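Local coordinates for protein dTDP-4-dehydrorhamnose reductase (PDB 2GGS) that is probably a dTDP-4-dehydrorhamnose reductase that binds NADPH and uses it to reduce a nucleotide-linked deoxysugar on the way to dTDP-rhamnose, at residues K158-Y163 and F215-K220; L219-K222 and N226-G229. One frame throughout, in Å; residues are numbered along the deposited sequence.

Interaction 1: K158-Y163 and F215-K220; sequences KGFPIY and FELALK. With NDP (NADPH dihydro-nicotinamide-adenine-dinucleotide phosphate), chain C.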
ATOM      1  N   LYS A 158       8.499   1.663   8.122  1.00 19.31           N
ATOM      2  CA  LYS A 158       7.585   2.582   8.782  1.00 20.91           C
ATOM      3  C   LYS A 158       6.221   1.892   9.005  1.00 20.95           C
ATOM      4  O   LYS A 158       6.172   0.669   9.030  1.00 20.15           O
ATOM      5  CB  LYS A 158       7.486   3.922   8.044  1.00 22.00           C
ATOM      6  CG  LYS A 158       6.962   3.814   6.667  1.00 23.78           C
ATOM      7  CD  LYS A 158       6.906   5.181   5.992  1.00 25.44           C
ATOM      8  CE  LYS A 158       6.365   5.072   4.556  1.00 26.89           C
ATOM      9  NZ  LYS A 158       6.317   6.461   3.901  1.00 23.76           N
ATOM     10  N   GLY A 159       5.156   2.661   9.212  1.00 22.41           N
ATOM     11  CA  GLY A 159       3.852   2.052   9.521  1.00 23.00           C
ATOM     12  C   GLY A 159       3.782   1.903  11.027  1.00 23.66           C
ATOM     13  O   GLY A 159       4.765   2.124  11.725  1.00 24.16           O
ATOM     14  N   PHE A 160       2.613   1.539  11.521  1.00 23.24           N
ATOM     15  CA  PHE A 160       2.342   1.543  12.962  1.00 23.28           C
ATOM     16  C   PHE A 160       3.277   0.638  13.803  1.00 23.36           C
ATOM     17  O   PHE A 160       3.754   1.091  14.872  1.00 24.67           O
ATOM     18  CB  PHE A 160       0.860   1.209  13.185  1.00 21.55           C
ATOM     19  CG  PHE A 160       0.434   1.268  14.621  1.00 20.66           C
ATOM     20  CD1 PHE A 160       0.467   2.467  15.317  1.00 21.21           C
ATOM     21  CD2 PHE A 160      -0.006   0.132  15.266  1.00 19.51           C
ATOM     22  CE1 PHE A 160       0.063   2.526  16.667  1.00 23.19           C
ATOM     23  CE2 PHE A 160      -0.425   0.197  16.600  1.00 20.62           C
ATOM     24  CZ  PHE A 160      -0.381   1.381  17.286  1.00 21.75           C
ATOM     25  N   PRO A 161       3.537  -0.629  13.384  1.00 23.32           N
ATOM     26  CA  PRO A 161       4.379  -1.459  14.263  1.00 23.38           C
ATOM     27  C   PRO A 161       5.743  -0.863  14.559  1.00 24.18           C
ATOM     28  O   PRO A 161       6.250  -1.025  15.666  1.00 22.93           O
ATOM     29  CB  PRO A 161       4.541  -2.754  13.478  1.00 23.47           C
ATOM     30  CG  PRO A 161       3.248  -2.847  12.683  1.00 23.62           C
ATOM     31  CD  PRO A 161       3.067  -1.429  12.223  1.00 22.49           C
ATOM     32  N   ILE A 162       6.302  -0.159  13.578  1.00 24.85           N
ATOM     33  CA  ILE A 162       7.581   0.509  13.768  1.00 26.76           C
ATOM     34  C   ILE A 162       7.491   1.689  14.729  1.00 27.19           C
ATOM     35  O   ILE A 162       8.350   1.824  15.624  1.00 28.71           O
ATOM     36  CB  ILE A 162       8.233   0.869  12.403  1.00 26.82           C
ATOM     37  CG1 ILE A 162       9.080  -0.315  11.959  1.00 28.27           C
ATOM     38  CG2 ILE A 162       9.138   2.102  12.540  1.00 27.51           C
ATOM     39  CD1 ILE A 162      10.369  -0.466  12.795  1.00 29.30           C
ATOM     40  N   TYR A 163       6.470   2.526  14.568  1.00 27.62           N
ATOM     41  CA  TYR A 163       6.205   3.618  15.499  1.00 28.06           C
ATOM     42  C   TYR A 163       6.080   3.056  16.926  1.00 27.72           C
ATOM     43  O   TYR A 163       6.678   3.595  17.856  1.00 28.06           O
ATOM     44  CB  TYR A 163       4.945   4.383  15.115  1.00 28.88           C
ATOM     45  CG  TYR A 163       4.308   5.127  16.255  1.00 31.24           C
ATOM     46  CD1 TYR A 163       4.836   6.351  16.724  1.00 32.91           C
ATOM     47  CD2 TYR A 163       3.181   4.615  16.875  1.00 31.51           C
ATOM     48  CE1 TYR A 163       4.234   7.030  17.795  1.00 33.82           C
ATOM     49  CE2 TYR A 163       2.576   5.273  17.928  1.00 33.48           C
ATOM     50  CZ  TYR A 163       3.104   6.481  18.390  1.00 33.69           C
ATOM     51  OH  TYR A 163       2.450   7.091  19.453  1.00 35.07           O
ATOM     52  N   PHE A 215      -4.535  -1.287  19.413  1.00 17.13           N
ATOM     53  CA  PHE A 215      -4.194  -1.509  20.823  1.00 17.88           C
ATOM     54  C   PHE A 215      -3.608  -2.902  21.002  1.00 16.86           C
ATOM     55  O   PHE A 215      -2.522  -3.069  21.573  1.00 16.52           O
ATOM     56  CB  PHE A 215      -5.442  -1.328  21.689  1.00 18.11           C
ATOM     57  CG  PHE A 215      -5.165  -1.331  23.194  1.00 19.16           C
ATOM     58  CD1 PHE A 215      -4.281  -0.412  23.755  1.00 18.10           C
ATOM     59  CD2 PHE A 215      -5.832  -2.219  24.027  1.00 21.28           C
ATOM     60  CE1 PHE A 215      -4.011  -0.391  25.147  1.00 20.19           C
ATOM     61  CE2 PHE A 215      -5.584  -2.217  25.420  1.00 19.52           C
ATOM     62  CZ  PHE A 215      -4.677  -1.275  25.970  1.00 19.57           C
ATOM     63  N   GLU A 216      -4.306  -3.909  20.486  1.00 17.47           N
ATOM     64  CA  GLU A 216      -3.793  -5.257  20.686  1.00 18.12           C
ATOM     65  C   GLU A 216      -2.450  -5.372  19.969  1.00 18.93           C
ATOM     66  O   GLU A 216      -1.504  -5.956  20.496  1.00 19.16           O
ATOM     67  CB  GLU A 216      -4.762  -6.345  20.219  1.00 18.46           C
ATOM     68  CG  GLU A 216      -4.134  -7.736  20.409  1.00 19.29           C
ATOM     69  CD  GLU A 216      -4.921  -8.911  19.851  1.00 19.32           C
ATOM     70  OE1 GLU A 216      -5.775  -8.717  18.965  1.00 19.63           O
ATOM     71  OE2 GLU A 216      -4.626 -10.066  20.298  1.00 22.03           O
ATOM     72  N   LEU A 217      -2.366  -4.801  18.759  1.00 17.04           N
ATOM     73  CA  LEU A 217      -1.128  -4.916  17.989  1.00 18.54           C
ATOM     74  C   LEU A 217       0.053  -4.309  18.736  1.00 18.49           C
ATOM     75  O   LEU A 217       1.119  -4.916  18.812  1.00 17.56           O
ATOM     76  CB  LEU A 217      -1.284  -4.273  16.600  1.00 17.83           C
ATOM     77  CG  LEU A 217      -0.061  -4.295  15.675  1.00 19.98           C
ATOM     78  CD1 LEU A 217       0.477  -5.710  15.516  1.00 19.75           C
ATOM     79  CD2 LEU A 217      -0.442  -3.737  14.327  1.00 19.45           C
ATOM     80  N   ALA A 218      -0.173  -3.132  19.321  1.00 19.04           N
ATOM     81  CA  ALA A 218       0.857  -2.404  20.042  1.00 18.32           C
ATOM     82  C   ALA A 218       1.324  -3.214  21.259  1.00 19.52           C
ATOM     83  O   ALA A 218       2.517  -3.341  21.490  1.00 19.70           O
ATOM     84  CB  ALA A 218       0.330  -1.042  20.459  1.00 18.80           C
ATOM     85  N   LEU A 219       0.364  -3.786  21.989  1.00 20.56           N
ATOM     86  CA  LEU A 219       0.677  -4.583  23.180  1.00 21.78           C
ATOM     87  C   LEU A 219       1.350  -5.914  22.837  1.00 22.16           C
ATOM     88  O   LEU A 219       2.205  -6.382  23.613  1.00 22.58           O
ATOM     89  CB  LEU A 219      -0.572  -4.826  24.029  1.00 21.18           C
ATOM     90  CG  LEU A 219      -1.129  -3.625  24.787  1.00 22.03           C
ATOM     91  CD1 LEU A 219      -2.416  -3.966  25.532  1.00 24.95           C
ATOM     92  CD2 LEU A 219      -0.108  -3.070  25.767  1.00 23.68           C
ATOM     93  N   LYS A 220       0.972  -6.523  21.703  1.00 22.50           N
ATOM     94  CA  LYS A 220       1.676  -7.713  21.204  1.00 23.21           C
ATOM     95  C   LYS A 220       3.117  -7.372  20.956  1.00 22.74           C
ATOM     96  O   LYS A 220       3.989  -8.166  21.354  1.00 24.41           O
ATOM     97  CB  LYS A 220       1.124  -8.279  19.883  1.00 23.29           C
ATOM     98  CG  LYS A 220      -0.150  -9.037  19.988  1.00 26.55           C
ATOM     99  CD  LYS A 220      -0.470  -9.653  18.630  1.00 28.94           C
ATOM    100  CE  LYS A 220       0.333 -10.933  18.431  1.00 33.05           C
ATOM    101  NZ  LYS A 220      -0.067 -11.908  19.496  1.00 33.27           N
TER
HETATM  102  PA  NDP C 900       5.797   4.398   0.776  1.00 16.18           P
HETATM  103  O1A NDP C 900       5.398   5.668   1.404  1.00 18.45           O
HETATM  104  O2A NDP C 900       6.829   3.649   1.533  1.00 14.52           O
HETATM  105  O5B NDP C 900       6.324   4.608  -0.698  1.00 16.20           O
HETATM  106  C5B NDP C 900       5.761   5.604  -1.532  1.00 14.63           C
HETATM  107  C4B NDP C 900       6.477   5.473  -2.851  1.00 16.80           C
HETATM  108  O4B NDP C 900       5.838   6.362  -3.772  1.00 15.43           O
HETATM  109  C3B NDP C 900       7.959   5.800  -2.771  1.00 15.07           C
HETATM  110  O3B NDP C 900       8.661   4.880  -3.563  1.00 17.01           O
HETATM  111  C2B NDP C 900       7.999   7.194  -3.411  1.00 16.25           C
HETATM  112  O2B NDP C 900       9.245   7.368  -4.015  1.00 15.10           O
HETATM  113  C1B NDP C 900       6.890   7.040  -4.442  1.00 16.41           C
HETATM  114  N9A NDP C 900       6.408   8.346  -4.902  1.00 15.99           N
HETATM  115  C8A NDP C 900       5.687   9.256  -4.189  1.00 15.65           C
HETATM  116  N7A NDP C 900       5.470  10.345  -4.981  1.00 16.59           N
HETATM  117  C5A NDP C 900       6.053  10.110  -6.169  1.00 15.10           C
HETATM  118  C6A NDP C 900       6.162  10.874  -7.337  1.00 17.77           C
HETATM  119  N6A NDP C 900       5.697  12.154  -7.367  1.00 16.86           N
HETATM  120  N1A NDP C 900       6.867  10.325  -8.373  1.00 15.73           N
HETATM  121  C2A NDP C 900       7.451   9.065  -8.329  1.00 17.19           C
HETATM  122  N3A NDP C 900       7.353   8.331  -7.172  1.00 14.13           N
HETATM  123  C4A NDP C 900       6.673   8.859  -6.128  1.00 15.89           C
HETATM  124  O3  NDP C 900       4.385   3.627   0.571  1.00 14.66           O
HETATM  125  PN  NDP C 900       4.102   2.041   0.765  1.00 14.39           P
HETATM  126  O1N NDP C 900       5.110   1.186   0.179  1.00 13.68           O
HETATM  127  O2N NDP C 900       3.757   1.954   2.202  1.00 13.49           O
HETATM  128  O5D NDP C 900       2.718   1.936  -0.032  1.00 14.43           O
HETATM  129  C5D NDP C 900       2.659   1.262  -1.284  1.00 14.92           C
HETATM  130  C4D NDP C 900       1.267   1.345  -1.898  1.00 15.81           C
HETATM  131  O4D NDP C 900       0.357   0.741  -1.009  1.00 16.04           O
HETATM  132  C3D NDP C 900       0.760   2.765  -2.134  1.00 16.27           C
HETATM  133  O3D NDP C 900      -0.045   2.659  -3.277  1.00 16.77           O
HETATM  134  C2D NDP C 900      -0.095   3.053  -0.924  1.00 15.08           C
HETATM  135  O2D NDP C 900      -1.057   4.051  -1.220  1.00 16.63           O
HETATM  136  C1D NDP C 900      -0.708   1.647  -0.709  1.00 16.94           C
HETATM  137  N1N NDP C 900      -1.154   1.482   0.679  1.00 21.41           N
HETATM  138  C2N NDP C 900      -0.278   1.818   1.676  1.00 30.72           C
HETATM  139  C3N NDP C 900      -0.538   1.517   3.005  1.00 33.95           C
HETATM  140  C7N NDP C 900       0.461   1.907   4.046  1.00 33.79           C
HETATM  141  O7N NDP C 900       0.096   1.817   5.403  1.00 38.93           O
HETATM  142  N7N NDP C 900       1.664   2.344   3.679  1.00 39.81           N
HETATM  143  C4N NDP C 900      -1.823   0.812   3.399  1.00 33.29           C
HETATM  144  C5N NDP C 900      -2.744   0.512   2.240  1.00 25.34           C
HETATM  145  C6N NDP C 900      -2.354   0.851   0.939  1.00 27.87           C
HETATM  146  P2B NDP C 900      10.434   8.300  -3.329  1.00 16.67           P
HETATM  147  O1X NDP C 900      11.634   7.829  -4.045  1.00 15.90           O
HETATM  148  O2X NDP C 900      10.460   8.048  -1.859  1.00 16.79           O
HETATM  149  O3X NDP C 900      10.133   9.802  -3.570  1.00 20.95           O
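Lys158 NZ donates a 2.8 Å hydrogen bond to O1A of NADPH, an oxygen of the phosphate on the adenosine side of the pyrophosphate. O2A of the same phosphate is 3.7 Å from Lys158 NZ, so the ammonium favours one of the two oxygens. With CG between its backbone N and carbonyl carbon (chi1 62°) and every later torsion extended, the lysine reaches straight out to the phosphate, where its charge is likely to offset that of the pyrophosphate. At its base, Lys158 O accepts a weak hydrogen bond from Gln11 NE2.

The chain then turns into helix 160-169. Gly159 is the N-cap residue, at backbone angles where a side chain would press against the preceding carbonyl oxygen; its own O receives weak bonds from Ile162 N and Tyr163 N.

From the first turn of that helix, apolar groups meet helix 214-224. Phe160 CG is anti to the backbone N (chi1 -176°), which places the ring alongside Leu217, and the two side chains run past each other in opposite directions. Leu217 CD2 comes to the ring edge, near its plane, 4.0 Å from Phe160 CD2, and also lies 4.1 Å from Pro161 CG, thus bridging two successive residues. Ala218 CB approaches the far end of the ring obliquely, 4.1 Å from Phe160 CZ. No hydrogen bond links the two segments. Tyr181 touches both Phe160 and Leu217, while Val231 packs on Ala218.

This helix-helix packing probably belongs to the substrate-binding part, as in other extended short-chain dehydrogenases/reductases, and the segment leading into helix 160-169 also supplies a lysine to the NADPH site of the Rossmann fold.

Interaction 2: L219-K222 and N226-G229; sequences LKIK and NLPG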
ATOM      1  N   LEU A 219       0.364  -3.786  21.989  1.00 20.56           N
ATOM      2  CA  LEU A 219       0.677  -4.583  23.180  1.00 21.78           C
ATOM      3  C   LEU A 219       1.350  -5.914  22.837  1.00 22.16           C
ATOM      4  O   LEU A 219       2.205  -6.382  23.613  1.00 22.58           O
ATOM      5  CB  LEU A 219      -0.572  -4.826  24.029  1.00 21.18           C
ATOM      6  CG  LEU A 219      -1.129  -3.625  24.787  1.00 22.03           C
ATOM      7  CD1 LEU A 219      -2.416  -3.966  25.532  1.00 24.95           C
ATOM      8  CD2 LEU A 219      -0.108  -3.070  25.767  1.00 23.68           C
ATOM      9  N   LYS A 220       0.972  -6.523  21.703  1.00 22.50           N
ATOM     10  CA  LYS A 220       1.676  -7.713  21.204  1.00 23.21           C
ATOM     11  C   LYS A 220       3.117  -7.372  20.956  1.00 22.74           C
ATOM     12  O   LYS A 220       3.989  -8.166  21.354  1.00 24.41           O
ATOM     13  CB  LYS A 220       1.124  -8.279  19.883  1.00 23.29           C
ATOM     14  CG  LYS A 220      -0.150  -9.037  19.988  1.00 26.55           C
ATOM     15  CD  LYS A 220      -0.470  -9.653  18.630  1.00 28.94           C
ATOM     16  CE  LYS A 220       0.333 -10.933  18.431  1.00 33.05           C
ATOM     17  NZ  LYS A 220      -0.067 -11.908  19.496  1.00 33.27           N
ATOM     18  N   ILE A 221       3.402  -6.226  20.315  1.00 22.76           N
ATOM     19  CA  ILE A 221       4.803  -5.929  20.069  1.00 22.56           C
ATOM     20  C   ILE A 221       5.542  -5.537  21.359  1.00 22.82           C
ATOM     21  O   ILE A 221       6.694  -5.922  21.533  1.00 22.37           O
ATOM     22  CB  ILE A 221       5.164  -5.013  18.831  1.00 24.60           C
ATOM     23  CG1 ILE A 221       5.821  -3.706  19.243  1.00 24.43           C
ATOM     24  CG2 ILE A 221       4.101  -4.937  17.700  1.00 21.74           C
ATOM     25  CD1 ILE A 221       6.514  -3.053  18.139  1.00 29.34           C
ATOM     26  N   LYS A 222       4.866  -4.847  22.273  1.00 23.03           N
ATOM     27  CA  LYS A 222       5.409  -4.619  23.630  1.00 23.66           C
ATOM     28  C   LYS A 222       5.773  -5.943  24.327  1.00 25.47           C
ATOM     29  O   LYS A 222       6.899  -6.093  24.789  1.00 25.58           O
ATOM     30  CB  LYS A 222       4.442  -3.793  24.490  1.00 24.64           C
ATOM     31  CG  LYS A 222       5.034  -3.276  25.808  1.00 21.92           C
ATOM     32  CD  LYS A 222       4.074  -2.411  26.553  1.00 27.61           C
ATOM     33  CE  LYS A 222       4.293  -2.419  28.086  1.00 30.90           C
ATOM     34  NZ  LYS A 222       5.697  -2.550  28.499  1.00 34.86           N
ATOM     35  N   ASN A 226       9.559  -7.272  25.311  1.00 28.65           N
ATOM     36  CA  ASN A 226       9.596  -6.752  26.693  1.00 28.77           C
ATOM     37  C   ASN A 226       9.907  -5.280  26.759  1.00 28.65           C
ATOM     38  O   ASN A 226      10.705  -4.838  27.596  1.00 28.36           O
ATOM     39  CB  ASN A 226      10.593  -7.524  27.578  1.00 28.19           C
ATOM     40  CG  ASN A 226      10.554  -9.013  27.336  1.00 30.07           C
ATOM     41  OD1 ASN A 226       9.623  -9.710  27.750  1.00 31.81           O
ATOM     42  ND2 ASN A 226      11.573  -9.508  26.667  1.00 29.25           N
ATOM     43  N   LEU A 227       9.286  -4.520  25.859  1.00 28.02           N
ATOM     44  CA  LEU A 227       9.570  -3.104  25.752  1.00 28.18           C
ATOM     45  C   LEU A 227       8.965  -2.386  26.936  1.00 28.77           C
ATOM     46  O   LEU A 227       7.924  -2.805  27.449  1.00 27.96           O
ATOM     47  CB  LEU A 227       9.010  -2.546  24.430  1.00 27.85           C
ATOM     48  CG  LEU A 227       9.664  -3.000  23.123  1.00 26.86           C
ATOM     49  CD1 LEU A 227       8.993  -2.341  21.910  1.00 24.26           C
ATOM     50  CD2 LEU A 227      11.185  -2.720  23.073  1.00 27.49           C
ATOM     51  N   PRO A 228       9.617  -1.294  27.385  1.00 29.52           N
ATOM     52  CA  PRO A 228       9.029  -0.495  28.456  1.00 30.91           C
ATOM     53  C   PRO A 228       8.001   0.421  27.823  1.00 31.64           C
ATOM     54  O   PRO A 228       7.517   0.123  26.726  1.00 33.53           O
ATOM     55  CB  PRO A 228      10.227   0.303  29.007  1.00 30.85           C
ATOM     56  CG  PRO A 228      11.196   0.427  27.829  1.00 30.53           C
ATOM     57  CD  PRO A 228      10.921  -0.778  26.922  1.00 29.52           C
ATOM     58  N   GLY A 229       7.639   1.506  28.482  1.00 32.14           N
ATOM     59  CA  GLY A 229       6.766   2.477  27.831  1.00 31.63           C
ATOM     60  C   GLY A 229       5.358   1.956  27.723  1.00 31.34           C
ATOM     61  O   GLY A 229       5.135   0.774  27.473  1.00 32.98           O
TER
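Two hydrogen bonds tie Lys222 to Leu227, one through the backbone and one through the side chain. Leu227 N donates to Lys222 O over 3.1 Å, at 154° at the hydrogen. This six-to-one bond, together with the left-handed backbone of Asn226, is consistent with a Schellman-type end to helix 214-224. In the side-chain bond Lys222 NZ donates to Leu227 O, but the modelled 2.5 Å separation is very short and its exact length doubtful.

The aliphatic part of the lysine also follows the loop. Its CG is anti to the backbone N (chi1 -168°), which lays the chain beside the loop carbonyls, and a bend at chi4 turns the ammonium toward them; Lys222 CE lies 3.4 Å from Gly229 O.

Apolar contact is sparser: Leu227 CD1 approaches Ile221 CG1 at 4.4 Å, and both residues also touch helix 160-169.

An alanine in place of Lys222 would probably leave Leu227 O without its ammonium donor and the loop up to Gly229 freer to shift. Because the acceptor within the two segments is a neutral carbonyl, the lysine's charge is probably stabilised in part by its dipole; the loop offers backbone groups to both bonds, while the helix contributes one backbone and one side-chain group.

How the interactions relate
The two contacts lie on consecutive turns of helix 214-224, sharing Leu219 and Lys220, with centres about 9 Å apart. They meet directly where Pro161 O of interaction 1 comes within 3.2 Å of Ile221 CD1 of interaction 2, a packing contact. Helix 160-169 joins them further: its start takes part in interaction 1, while Val164, Tyr165 and Leu168, farther along, touch residues of interaction 2. Only interaction 1 reaches NADPH, through Lys158; interaction 2 lies away from the annotated sites, its centre about 26 Å from the centre of the chain, against about 17 Å for the centre of interaction 1. The pair thus runs from the cofactor pocket outward to the loop preceding strand 231-234.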